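Local atomic coordinates of cathepsin L Propeptide (Toxoplasma gondii, PDB entry 3F75), a protein that forms the propeptide of a papain-like cysteine protease, a mainly alpha-helical domain of the I29 inhibitor family. Residues W16-A19 with H20-A24. Residues are numbered along the deposited sequence; the frame is centred on the assembly and turned at random.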
loop_
_atom_site.group_PDB
_atom_site.type_symbol
_atom_site.label_atom_id
_atom_site.label_comp_id
_atom_site.label_asym_id
_atom_site.label_seq_id
_atom_site.Cartn_x
_atom_site.Cartn_y
_atom_site.Cartn_z
ATOM N N TRP B 16 -6.177 30.899 11.617
ATOM C CA TRP B 16 -4.711 31.130 11.804
ATOM C C TRP B 16 -4.213 32.289 10.948
ATOM O O TRP B 16 -4.756 32.558 9.875
ATOM C CB TRP B 16 -3.913 29.881 11.432
ATOM C CG TRP B 16 -4.272 28.664 12.212
ATOM C CD1 TRP B 16 -4.596 28.601 13.533
ATOM C CD2 TRP B 16 -4.310 27.316 11.723
ATOM N NE1 TRP B 16 -4.850 27.298 13.896
ATOM C CE2 TRP B 16 -4.678 26.490 12.804
ATOM C CE3 TRP B 16 -4.072 26.729 10.474
ATOM C CZ2 TRP B 16 -4.816 25.104 12.672
ATOM C CZ3 TRP B 16 -4.209 25.350 10.345
ATOM C CH2 TRP B 16 -4.575 24.556 11.438
ATOM N N LYS B 17 -3.174 32.967 11.430
ATOM C CA LYS B 17 -2.508 34.010 10.653
ATOM C C LYS B 17 -1.451 33.392 9.731
ATOM O O LYS B 17 -1.089 32.217 9.870
ATOM C CB LYS B 17 -1.853 35.046 11.580
ATOM C CG LYS B 17 -2.823 35.791 12.507
ATOM C CD LYS B 17 -3.823 36.672 11.754
ATOM C CE LYS B 17 -3.135 37.786 10.973
ATOM N NZ LYS B 17 -4.078 38.891 10.627
ATOM N N GLU B 18 -0.966 34.202 8.792
ATOM C CA GLU B 18 0.063 33.779 7.839
ATOM C C GLU B 18 1.318 33.265 8.552
ATOM O O GLU B 18 1.888 32.247 8.169
ATOM C CB GLU B 18 0.422 34.945 6.904
ATOM C CG GLU B 18 1.282 34.568 5.705
ATOM C CD GLU B 18 0.605 33.580 4.772
ATOM O OE1 GLU B 18 -0.641 33.581 4.692
ATOM O OE2 GLU B 18 1.317 32.805 4.110
ATOM N N ALA B 19 1.734 33.970 9.602
ATOM C CA ALA B 19 2.904 33.582 10.378
ATOM C C ALA B 19 2.783 32.170 10.953
ATOM O O ALA B 19 3.788 31.475 11.046
ATOM C CB ALA B 19 3.161 34.580 11.487
ATOM N N HIS B 20 1.572 31.746 11.332
ATOM C CA HIS B 20 1.362 30.367 11.779
ATOM C C HIS B 20 1.640 29.386 10.632
ATOM O O HIS B 20 2.349 28.392 10.817
ATOM C CB HIS B 20 -0.053 30.126 12.322
ATOM C CG HIS B 20 -0.364 28.672 12.517
ATOM N ND1 HIS B 20 -1.078 27.931 11.595
ATOM C CD2 HIS B 20 0.004 27.805 13.491
ATOM C CE1 HIS B 20 -1.155 26.677 12.006
ATOM N NE2 HIS B 20 -0.510 26.574 13.155
ATOM N N PHE B 21 1.065 29.667 9.463
ATOM C CA PHE B 21 1.316 28.852 8.277
ATOM C C PHE B 21 2.795 28.869 7.916
ATOM O O PHE B 21 3.362 27.835 7.580
ATOM C CB PHE B 21 0.489 29.340 7.089
ATOM C CG PHE B 21 -0.981 29.019 7.187
ATOM C CD1 PHE B 21 -1.417 27.703 7.261
ATOM C CD2 PHE B 21 -1.926 30.026 7.161
ATOM C CE1 PHE B 21 -2.777 27.402 7.331
ATOM C CE2 PHE B 21 -3.294 29.735 7.233
ATOM C CZ PHE B 21 -3.716 28.421 7.312
ATOM N N GLN B 22 3.435 30.030 8.011
ATOM C CA GLN B 22 4.869 30.117 7.718
ATOM C C GLN B 22 5.700 29.264 8.671
ATOM O O GLN B 22 6.602 28.548 8.235
ATOM C CB GLN B 22 5.347 31.563 7.745
ATOM C CG GLN B 22 4.848 32.366 6.546
ATOM C CD GLN B 22 5.142 33.848 6.657
ATOM O OE1 GLN B 22 5.323 34.378 7.753
ATOM N NE2 GLN B 22 5.184 34.531 5.516
ATOM N N ASP B 23 5.398 29.331 9.962
ATOM C CA ASP B 23 6.082 28.487 10.943
ATOM C C ASP B 23 5.828 27.009 10.666
ATOM O O ASP B 23 6.734 26.175 10.771
ATOM C CB ASP B 23 5.607 28.786 12.363
ATOM C CG ASP B 23 6.058 30.141 12.873
ATOM O OD1 ASP B 23 7.020 30.706 12.328
ATOM O OD2 ASP B 23 5.447 30.628 13.846
ATOM N N ALA B 24 4.585 26.681 10.359
ATOM C CA ALA B 24 4.227 25.296 10.107
ATOM C C ALA B 24 4.996 24.754 8.892
ATOM O O ALA B 24 5.417 23.601 8.880
ATOM C CB ALA B 24 2.704 25.169 9.904
#
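An aromatic cluster of Trp16, His20 and Phe21 sits at the N-terminal end of helix 18-32, the first helix of the modelled chain. Trp16, one residue before the N-cap Lys17, lays its indole alongside the side chains of His20 and Phe21. The imidazole of His20 comes up against one indole face, leading with its ND1-CE1 side: CE1 of His20 lies 3.2 Å from CD2 of Trp16, offset toward the rim of the ring. The two planes are inclined at 44°, so the rings meet obliquely. His20 reaches this position with CG anti to its backbone N (chi1 168°), which turns the imidazole toward the indole of Trp16. Phe21 meets the indole differently, in an offset edge-to-face pair: the indole edge is turned to the phenyl face, with CE3 of Trp16 3.5 Å from CE1 of Phe21 and the planes 74° apart. The carbonyl O of Lys17 accepts two weak hydrogen bonds, a bent one from His20 N at 3.1 Å and a straighter but longer one from Phe21 N at 3.4 Å. Regular i to i+4 bonding follows, with Gln22 N 2.7 Å from Glu18 O and Asp23 N 2.9 Å from Ala19 O. In the fold of this I29 propeptide domain, helix 18-32 packs across the long helix 39-60, where Phe21 rests on Tyr46, Lys50 and Val54, and the ring of His57 meets Trp16. The carboxylate of Glu18 points to the same helix, where its OE2 is hydrogen-bonded to Tyr46 OH and forms a salt bridge with NZ of Lys50.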